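Local coordinates for solute-binding periplasmic protein of iron/siderophore ABC transporter (Yersinia pestis, PDB 6B2Y) that probably binds chelated iron in the periplasm and hands it to an ABC transporter for uptake into the cell, at residues K54-L59 / L78-G83; A68-E73 / Q370-E375. One frame throughout, in Å; residues are numbered along the deposited sequence.

Contact 1 (K54-L59 / L78-G83); sequences KVERIL and LDRIVG
Ile58 and Arg80 form the tight half of this contact. The amide N of Ile58 meets the carbonyl O of Arg80 at 2.6 Å, coming almost straight in on the carbonyl. Val82 N in turn donates to Ile58 O at 3.0 Å, so Ile58 bonds through both its N and its O to the residues flanking Ile81, the parallel-bridge pattern. The side chain of Arg80 reaches across segment 54-59. Its CB packs 3.8 Å from Ile58 CD1, and the same methyl lies over one face of the guanidinium, toward the rim. A bend at chi3 (-80°) brings the group round to Val55, where NH1 reaches Val55 O at 2.7 Å; the oxygen lies in the guanidinium plane, although the nitrogen stands above the carbonyl plane. Leu183 O takes a second bond from NH1, and NH2 forms a salt bridge with Glu73, which probably helps to offset the nearby charge of Arg185. Ile58 and Ile81 pair as neighbouring parallel strands of the five-stranded sheet, the two ends of a beta-alpha-beta unit whose helix is 66-70; their side chains lie on the same face of the sheet, Ile58 CB 4.2 Å from Ile81 CD1. Val82, also well packed, sets CG1 over the centre of the Arg57 guanidinium, 3.5 Å above its plane, while Arg57 NH2 is bonded to Leu128 O. Packing slackens toward Glu56 and Asp79, both exposed to solvent. Here a water bridges the two backbones, giving hydrogen bonds to Glu56 O and Asp79 O, and the Glu56 carboxylate meets the aliphatic part of Arg80, OE1 to CD at 3.6 Å, without its charge touching the guanidinium. Asp79 turns its charge to Lys76 instead.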
ATOM      1  N   LYS A  54      28.613  -1.772   4.032  1.00 31.58           N
ATOM      2  CA  LYS A  54      28.346  -1.141   2.749  1.00 35.37           C
ATOM      3  C   LYS A  54      27.245  -1.927   2.054  1.00 31.55           C
ATOM      4  O   LYS A  54      27.329  -3.158   1.956  1.00 33.12           O
ATOM      5  CB  LYS A  54      29.603  -1.111   1.875  1.00 38.17           C
ATOM      6  CG  LYS A  54      30.741  -0.246   2.416  1.00 43.15           C
ATOM      7  CD  LYS A  54      31.629   0.240   1.268  1.00 45.84           C
ATOM      8  CE  LYS A  54      32.517   1.400   1.693  1.00 54.15           C
ATOM      9  NZ  LYS A  54      31.776   2.695   1.706  1.00 60.24           N
ATOM     10  N   VAL A  55      26.207  -1.227   1.606  1.00 31.68           N
ATOM     11  CA  VAL A  55      25.088  -1.849   0.907  1.00 29.69           C
ATOM     12  C   VAL A  55      24.895  -1.107  -0.407  1.00 27.73           C
ATOM     13  O   VAL A  55      24.526   0.073  -0.411  1.00 30.02           O
ATOM     14  CB  VAL A  55      23.797  -1.829   1.732  1.00 29.17           C
ATOM     15  CG1 VAL A  55      22.619  -2.266   0.867  1.00 28.36           C
ATOM     16  CG2 VAL A  55      23.943  -2.709   2.951  1.00 28.99           C
ATOM     17  N   GLU A  56      25.154  -1.785  -1.524  1.00 32.78           N
ATOM     18  CA  GLU A  56      24.917  -1.181  -2.826  1.00 32.02           C
ATOM     19  C   GLU A  56      24.117  -2.058  -3.780  1.00 29.32           C
ATOM     20  O   GLU A  56      23.753  -1.573  -4.856  1.00 30.31           O
ATOM     21  CB  GLU A  56      26.247  -0.794  -3.500  1.00 34.83           C
ATOM     22  CG  GLU A  56      27.126   0.163  -2.688  1.00 38.20           C
ATOM     23  CD  GLU A  56      26.534   1.559  -2.566  1.00 38.80           C
ATOM     24  OE1 GLU A  56      25.830   1.997  -3.501  1.00 35.14           O
ATOM     25  OE2 GLU A  56      26.773   2.214  -1.524  1.00 38.20           O
ATOM     26  N   ARG A  57      23.829  -3.313  -3.432  1.00 29.90           N
ATOM     27  CA  ARG A  57      23.094  -4.237  -4.297  1.00 32.26           C
ATOM     28  C   ARG A  57      21.932  -4.842  -3.511  1.00 27.65           C
ATOM     29  O   ARG A  57      22.119  -5.810  -2.771  1.00 31.78           O
ATOM     30  CB  ARG A  57      24.030  -5.321  -4.836  1.00 36.56           C
ATOM     31  CG  ARG A  57      25.258  -4.742  -5.528  1.00 35.00           C
ATOM     32  CD  ARG A  57      26.170  -5.815  -6.118  1.00 41.07           C
ATOM     33  NE  ARG A  57      25.531  -6.610  -7.169  1.00 44.12           N
ATOM     34  CZ  ARG A  57      25.363  -6.202  -8.426  1.00 45.02           C
ATOM     35  NH1 ARG A  57      25.771  -4.995  -8.793  1.00 40.69           N
ATOM     36  NH2 ARG A  57      24.779  -7.000  -9.319  1.00 45.82           N
ATOM     37  N   ILE A  58      20.732  -4.285  -3.694  1.00 26.99           N
ATOM     38  CA  ILE A  58      19.542  -4.666  -2.932  1.00 21.83           C
ATOM     39  C   ILE A  58      18.636  -5.529  -3.795  1.00 25.61           C
ATOM     40  O   ILE A  58      18.354  -5.181  -4.948  1.00 25.65           O
ATOM     41  CB  ILE A  58      18.763  -3.427  -2.459  1.00 28.26           C
ATOM     42  CG1 ILE A  58      19.662  -2.469  -1.676  1.00 25.12           C
ATOM     43  CG2 ILE A  58      17.534  -3.853  -1.629  1.00 23.54           C
ATOM     44  CD1 ILE A  58      19.007  -1.112  -1.479  1.00 21.23           C
ATOM     45  N   LEU A  59      18.147  -6.628  -3.224  1.00 22.33           N
ATOM     46  CA  LEU A  59      17.180  -7.506  -3.873  1.00 26.69           C
ATOM     47  C   LEU A  59      15.823  -7.312  -3.210  1.00 24.30           C
ATOM     48  O   LEU A  59      15.696  -7.488  -1.997  1.00 25.32           O
ATOM     49  CB  LEU A  59      17.621  -8.962  -3.759  1.00 25.47           C
ATOM     50  CG  LEU A  59      16.918 -10.004  -4.621  1.00 31.49           C
ATOM     51  CD1 LEU A  59      17.431  -9.921  -6.057  1.00 36.89           C
ATOM     52  CD2 LEU A  59      17.159 -11.388  -4.031  1.00 35.96           C
ATOM     53  N   LEU A  78      16.654   3.927  -8.375  1.00 23.07           N
ATOM     54  CA  LEU A  78      16.908   2.591  -8.906  1.00 24.10           C
ATOM     55  C   LEU A  78      18.353   2.156  -8.778  1.00 23.40           C
ATOM     56  O   LEU A  78      18.668   0.998  -9.074  1.00 24.99           O
ATOM     57  CB  LEU A  78      16.484   2.527 -10.380  1.00 25.59           C
ATOM     58  CG  LEU A  78      14.998   2.822 -10.588  1.00 26.38           C
ATOM     59  CD1 LEU A  78      14.620   2.813 -12.052  1.00 27.44           C
ATOM     60  CD2 LEU A  78      14.138   1.833  -9.803  1.00 27.32           C
ATOM     61  N   ASP A  79      19.226   3.049  -8.311  1.00 25.47           N
ATOM     62  CA  ASP A  79      20.671   2.843  -8.379  1.00 32.00           C
ATOM     63  C   ASP A  79      21.131   1.553  -7.695  1.00 33.46           C
ATOM     64  O   ASP A  79      22.097   0.922  -8.143  1.00 29.77           O
ATOM     65  CB  ASP A  79      21.358   4.058  -7.757  1.00 33.32           C
ATOM     66  CG  ASP A  79      22.681   4.372  -8.387  1.00 44.79           C
ATOM     67  OD1 ASP A  79      22.708   5.248  -9.282  1.00 45.15           O
ATOM     68  OD2 ASP A  79      23.696   3.774  -7.955  1.00 48.39           O
ATOM     69  N   ARG A  80      20.491   1.157  -6.591  1.00 27.20           N
ATOM     70  CA  ARG A  80      20.963   0.015  -5.817  1.00 25.15           C
ATOM     71  C   ARG A  80      20.089  -1.221  -5.965  1.00 23.97           C
ATOM     72  O   ARG A  80      20.329  -2.209  -5.273  1.00 27.05           O
ATOM     73  CB  ARG A  80      21.069   0.369  -4.331  1.00 23.16           C
ATOM     74  CG  ARG A  80      22.007   1.500  -4.032  1.00 23.42           C
ATOM     75  CD  ARG A  80      22.381   1.506  -2.556  1.00 25.79           C
ATOM     76  NE  ARG A  80      21.332   2.123  -1.749  1.00 24.69           N
ATOM     77  CZ  ARG A  80      21.323   2.114  -0.418  1.00 23.26           C
ATOM     78  NH1 ARG A  80      22.295   1.499   0.244  1.00 23.81           N
ATOM     79  NH2 ARG A  80      20.327   2.706   0.239  1.00 23.02           N
ATOM     80  N   ILE A  81      19.080  -1.190  -6.830  1.00 24.11           N
ATOM     81  CA  ILE A  81      18.210  -2.343  -7.049  1.00 25.93           C
ATOM     82  C   ILE A  81      18.845  -3.248  -8.096  1.00 29.13           C
ATOM     83  O   ILE A  81      18.901  -2.889  -9.273  1.00 28.41           O
ATOM     84  CB  ILE A  81      16.806  -1.922  -7.496  1.00 27.43           C
ATOM     85  CG1 ILE A  81      16.237  -0.868  -6.554  1.00 24.96           C
ATOM     86  CG2 ILE A  81      15.915  -3.148  -7.566  1.00 27.02           C
ATOM     87  CD1 ILE A  81      16.261  -1.276  -5.115  1.00 29.42           C
ATOM     88  N   VAL A  82      19.281  -4.443  -7.685  1.00 29.26           N
ATOM     89  CA  VAL A  82      19.887  -5.381  -8.633  1.00 31.79           C
ATOM     90  C   VAL A  82      18.946  -6.509  -9.028  1.00 31.58           C
ATOM     91  O   VAL A  82      19.342  -7.402  -9.796  1.00 31.08           O
ATOM     92  CB  VAL A  82      21.207  -5.953  -8.081  1.00 33.36           C
ATOM     93  CG1 VAL A  82      22.174  -4.815  -7.796  1.00 37.60           C
ATOM     94  CG2 VAL A  82      20.952  -6.784  -6.844  1.00 33.46           C
ATOM     95  N   GLY A  83      17.707  -6.493  -8.541  1.00 27.87           N
ATOM     96  CA  GLY A  83      16.718  -7.489  -8.907  1.00 28.83           C
ATOM     97  C   GLY A  83      15.449  -7.282  -8.113  1.00 28.48           C
ATOM     98  O   GLY A  83      15.512  -6.841  -6.960  1.00 25.04           O
TER
HETATM   99  O   HOH W   1      24.715   0.084  -6.984  1.00 42.48           O

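Contact 2 (A68-E73 / Q370-E375); sequences AVSLLE and QFLAVE
Leu71 lays its CD2 methyl against the CB of Phe371, 3.9 Å away, and the same methyl also reaches CD2 of Leu372 at 4.2 Å, so one leucine branch bridges two consecutive residues of the other segment. Phe371 is the last residue of helix 360-371, and its CB points toward segment 68-73; chi1 of -57° sets CG anti to the carbonyl carbon, and the ring packs edge-to-face with that of Tyr192. Leu372, the first residue to leave helical geometry, sends its own CD2 to Ser70, where it rests 3.3 Å from OG; a bound sodium ion lies about 4 Å from the Leu372 side chain. That hydroxyl of Ser70 has its polar partners elsewhere, in Tyr67 O and the Tyr338 hydroxyl, so the leucine methyl simply packs beside it. The contact thus joins the C-terminal end of helix 360-371 to the region where helix 66-70 runs out, with Met176 of helix 168-182 and Tyr192 of helix 186-207 also touching Leu71. Between the backbones a single water gives hydrogen bonds to Leu71 O at 2.8 Å and Phe371 O at 2.7 Å. All four touching residues are buried, and their side chains meet by van der Waals contact. The polar link is indirect: two acceptors cannot bond each other, so the water, donating to both, ties the backbones together.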
ATOM      1  N   ALA A  68       8.698   1.484  -0.375  1.00 19.65           N
ATOM      2  CA  ALA A  68       9.385   1.829   0.866  1.00 18.54           C
ATOM      3  C   ALA A  68      10.821   2.245   0.599  1.00 19.89           C
ATOM      4  O   ALA A  68      11.306   3.234   1.164  1.00 19.78           O
ATOM      5  CB  ALA A  68       9.330   0.651   1.842  1.00 20.79           C
ATOM      6  N   VAL A  69      11.502   1.528  -0.296  1.00 18.92           N
ATOM      7  CA  VAL A  69      12.898   1.836  -0.586  1.00 20.37           C
ATOM      8  C   VAL A  69      13.017   3.180  -1.292  1.00 21.06           C
ATOM      9  O   VAL A  69      13.968   3.933  -1.037  1.00 20.93           O
ATOM     10  CB  VAL A  69      13.516   0.680  -1.397  1.00 23.98           C
ATOM     11  CG1 VAL A  69      14.887   1.068  -1.986  1.00 25.38           C
ATOM     12  CG2 VAL A  69      13.644  -0.541  -0.522  1.00 24.92           C
ATOM     13  N   SER A  70      12.039   3.531  -2.135  1.00 21.05           N
ATOM     14  CA  SER A  70      12.076   4.812  -2.844  1.00 24.54           C
ATOM     15  C   SER A  70      12.157   6.005  -1.892  1.00 26.58           C
ATOM     16  O   SER A  70      12.739   7.041  -2.252  1.00 22.39           O
ATOM     17  CB  SER A  70      10.853   4.953  -3.750  1.00 23.89           C
ATOM     18  OG  SER A  70       9.674   5.258  -3.007  1.00 27.19           O
ATOM     19  N   LEU A  71      11.584   5.890  -0.681  1.00 20.29           N
ATOM     20  CA  LEU A  71      11.616   7.002   0.266  1.00 23.27           C
ATOM     21  C   LEU A  71      13.007   7.276   0.818  1.00 22.02           C
ATOM     22  O   LEU A  71      13.217   8.335   1.422  1.00 24.02           O
ATOM     23  CB  LEU A  71      10.657   6.728   1.433  1.00 21.76           C
ATOM     24  CG  LEU A  71       9.184   6.600   1.029  1.00 23.24           C
ATOM     25  CD1 LEU A  71       8.363   6.036   2.187  1.00 21.45           C
ATOM     26  CD2 LEU A  71       8.605   7.934   0.561  1.00 21.57           C
ATOM     27  N   LEU A  72      13.959   6.361   0.630  1.00 20.22           N
ATOM     28  CA  LEU A  72      15.294   6.492   1.195  1.00 23.29           C
ATOM     29  C   LEU A  72      16.342   6.866   0.164  1.00 24.45           C
ATOM     30  O   LEU A  72      17.449   7.271   0.548  1.00 25.69           O
ATOM     31  CB  LEU A  72      15.727   5.180   1.868  1.00 20.21           C
ATOM     32  CG  LEU A  72      14.759   4.649   2.922  1.00 21.07           C
ATOM     33  CD1 LEU A  72      15.210   3.305   3.513  1.00 23.67           C
ATOM     34  CD2 LEU A  72      14.537   5.694   4.013  1.00 25.19           C
ATOM     35  N   GLU A  73      16.020   6.746  -1.123  1.00 22.50           N
ATOM     36  CA  GLU A  73      17.007   6.777  -2.196  1.00 27.99           C
ATOM     37  C   GLU A  73      17.122   8.127  -2.886  1.00 28.97           C
ATOM     38  O   GLU A  73      17.959   8.271  -3.786  1.00 28.72           O
ATOM     39  CB  GLU A  73      16.666   5.700  -3.225  1.00 25.80           C
ATOM     40  CG  GLU A  73      16.813   4.301  -2.659  1.00 23.67           C
ATOM     41  CD  GLU A  73      18.220   4.017  -2.176  1.00 29.36           C
ATOM     42  OE1 GLU A  73      18.994   3.379  -2.937  1.00 26.91           O
ATOM     43  OE2 GLU A  73      18.549   4.427  -1.031  1.00 25.69           O
ATOM     44  N   GLN A 370       9.614  16.016  -1.287  1.00 26.13           N
ATOM     45  CA  GLN A 370      10.617  15.834  -0.250  1.00 25.77           C
ATOM     46  C   GLN A 370      11.406  14.537  -0.400  1.00 26.85           C
ATOM     47  O   GLN A 370      12.570  14.489   0.006  1.00 28.11           O
ATOM     48  CB  GLN A 370       9.962  15.858   1.136  1.00 27.01           C
ATOM     49  CG  GLN A 370       9.629  17.254   1.630  1.00 31.80           C
ATOM     50  CD  GLN A 370       8.764  17.223   2.860  1.00 34.11           C
ATOM     51  OE1 GLN A 370       7.611  17.652   2.828  1.00 39.90           O
ATOM     52  NE2 GLN A 370       9.304  16.695   3.948  1.00 38.69           N
ATOM     53  N   PHE A 371      10.794  13.469  -0.930  1.00 24.26           N
ATOM     54  CA  PHE A 371      11.409  12.148  -0.855  1.00 22.25           C
ATOM     55  C   PHE A 371      11.633  11.453  -2.192  1.00 20.56           C
ATOM     56  O   PHE A 371      12.467  10.542  -2.250  1.00 25.78           O
ATOM     57  CB  PHE A 371      10.566  11.228   0.048  1.00 22.70           C
ATOM     58  CG  PHE A 371      10.379  11.768   1.431  1.00 22.66           C
ATOM     59  CD1 PHE A 371      11.420  11.727   2.341  1.00 28.00           C
ATOM     60  CD2 PHE A 371       9.185  12.343   1.812  1.00 23.04           C
ATOM     61  CE1 PHE A 371      11.263  12.245   3.624  1.00 25.57           C
ATOM     62  CE2 PHE A 371       9.025  12.865   3.087  1.00 21.97           C
ATOM     63  CZ  PHE A 371      10.069  12.826   3.983  1.00 24.51           C
ATOM     64  N   LEU A 372      10.952  11.849  -3.258  1.00 25.66           N
ATOM     65  CA  LEU A 372      10.964  11.066  -4.484  1.00 25.97           C
ATOM     66  C   LEU A 372      11.614  11.836  -5.636  1.00 28.72           C
ATOM     67  O   LEU A 372      11.873  13.041  -5.552  1.00 26.67           O
ATOM     68  CB  LEU A 372       9.537  10.643  -4.851  1.00 27.49           C
ATOM     69  CG  LEU A 372       8.842   9.805  -3.767  1.00 22.68           C
ATOM     70  CD1 LEU A 372       7.464   9.426  -4.270  1.00 24.74           C
ATOM     71  CD2 LEU A 372       9.659   8.560  -3.423  1.00 20.32           C
ATOM     72  N   ALA A 373      11.868  11.108  -6.729  1.00 29.22           N
ATOM     73  CA  ALA A 373      12.517  11.645  -7.921  1.00 28.03           C
ATOM     74  C   ALA A 373      11.575  11.777  -9.113  1.00 31.81           C
ATOM     75  O   ALA A 373      12.030  12.128 -10.210  1.00 31.73           O
ATOM     76  CB  ALA A 373      13.708  10.761  -8.308  1.00 27.32           C
ATOM     77  N   VAL A 374      10.290  11.487  -8.936  1.00 29.26           N
ATOM     78  CA  VAL A 374       9.290  11.631  -9.983  1.00 29.88           C
ATOM     79  C   VAL A 374       8.235  12.624  -9.518  1.00 32.97           C
ATOM     80  O   VAL A 374       8.074  12.894  -8.325  1.00 30.29           O
ATOM     81  CB  VAL A 374       8.633  10.280 -10.369  1.00 29.68           C
ATOM     82  CG1 VAL A 374       9.635   9.372 -11.029  1.00 26.60           C
ATOM     83  CG2 VAL A 374       8.046   9.590  -9.143  1.00 28.72           C
ATOM     84  N   GLU A 375       7.508  13.170 -10.488  1.00 31.98           N
ATOM     85  CA  GLU A 375       6.399  14.052 -10.181  1.00 35.65           C
ATOM     86  C   GLU A 375       5.148  13.243  -9.857  1.00 30.34           C
ATOM     87  O   GLU A 375       4.912  12.182 -10.449  1.00 32.51           O
ATOM     88  CB  GLU A 375       6.099  14.978 -11.362  1.00 38.77           C
ATOM     89  CG  GLU A 375       6.062  16.447 -10.989  1.00 44.41           C
ATOM     90  CD  GLU A 375       7.319  16.876 -10.264  1.00 43.84           C
ATOM     91  OE1 GLU A 375       7.211  17.407  -9.141  1.00 45.50           O
ATOM     92  OE2 GLU A 375       8.421  16.676 -10.815  1.00 51.16           O
TER
HETATM   93  O   HOH W   2      14.357  10.146  -0.395  1.00 26.21           O

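In the fold
The two contacts have centres 15 Å apart, on the same side of the chain's centre, and their segments alternate along the sequence: 54-59, then 68-73, then 78-83, and finally 370-375 far downstream. Contact 1 pairs strands 58-60 and 81-85 of the all-parallel sheet, and helix 66-70, which follows the first of these strands and precedes the second, supplies one side of contact 2. They also meet directly, through the salt bridge of Arg80 with Glu73 and the packing of Ile81 on Val69. Helix 360-371, from close to the C-terminal end, is thereby packed against the N-terminal beta-alpha-beta unit, so residues nearly 300 positions apart close the same part of the fold, consistent with a two-lobed binding protein.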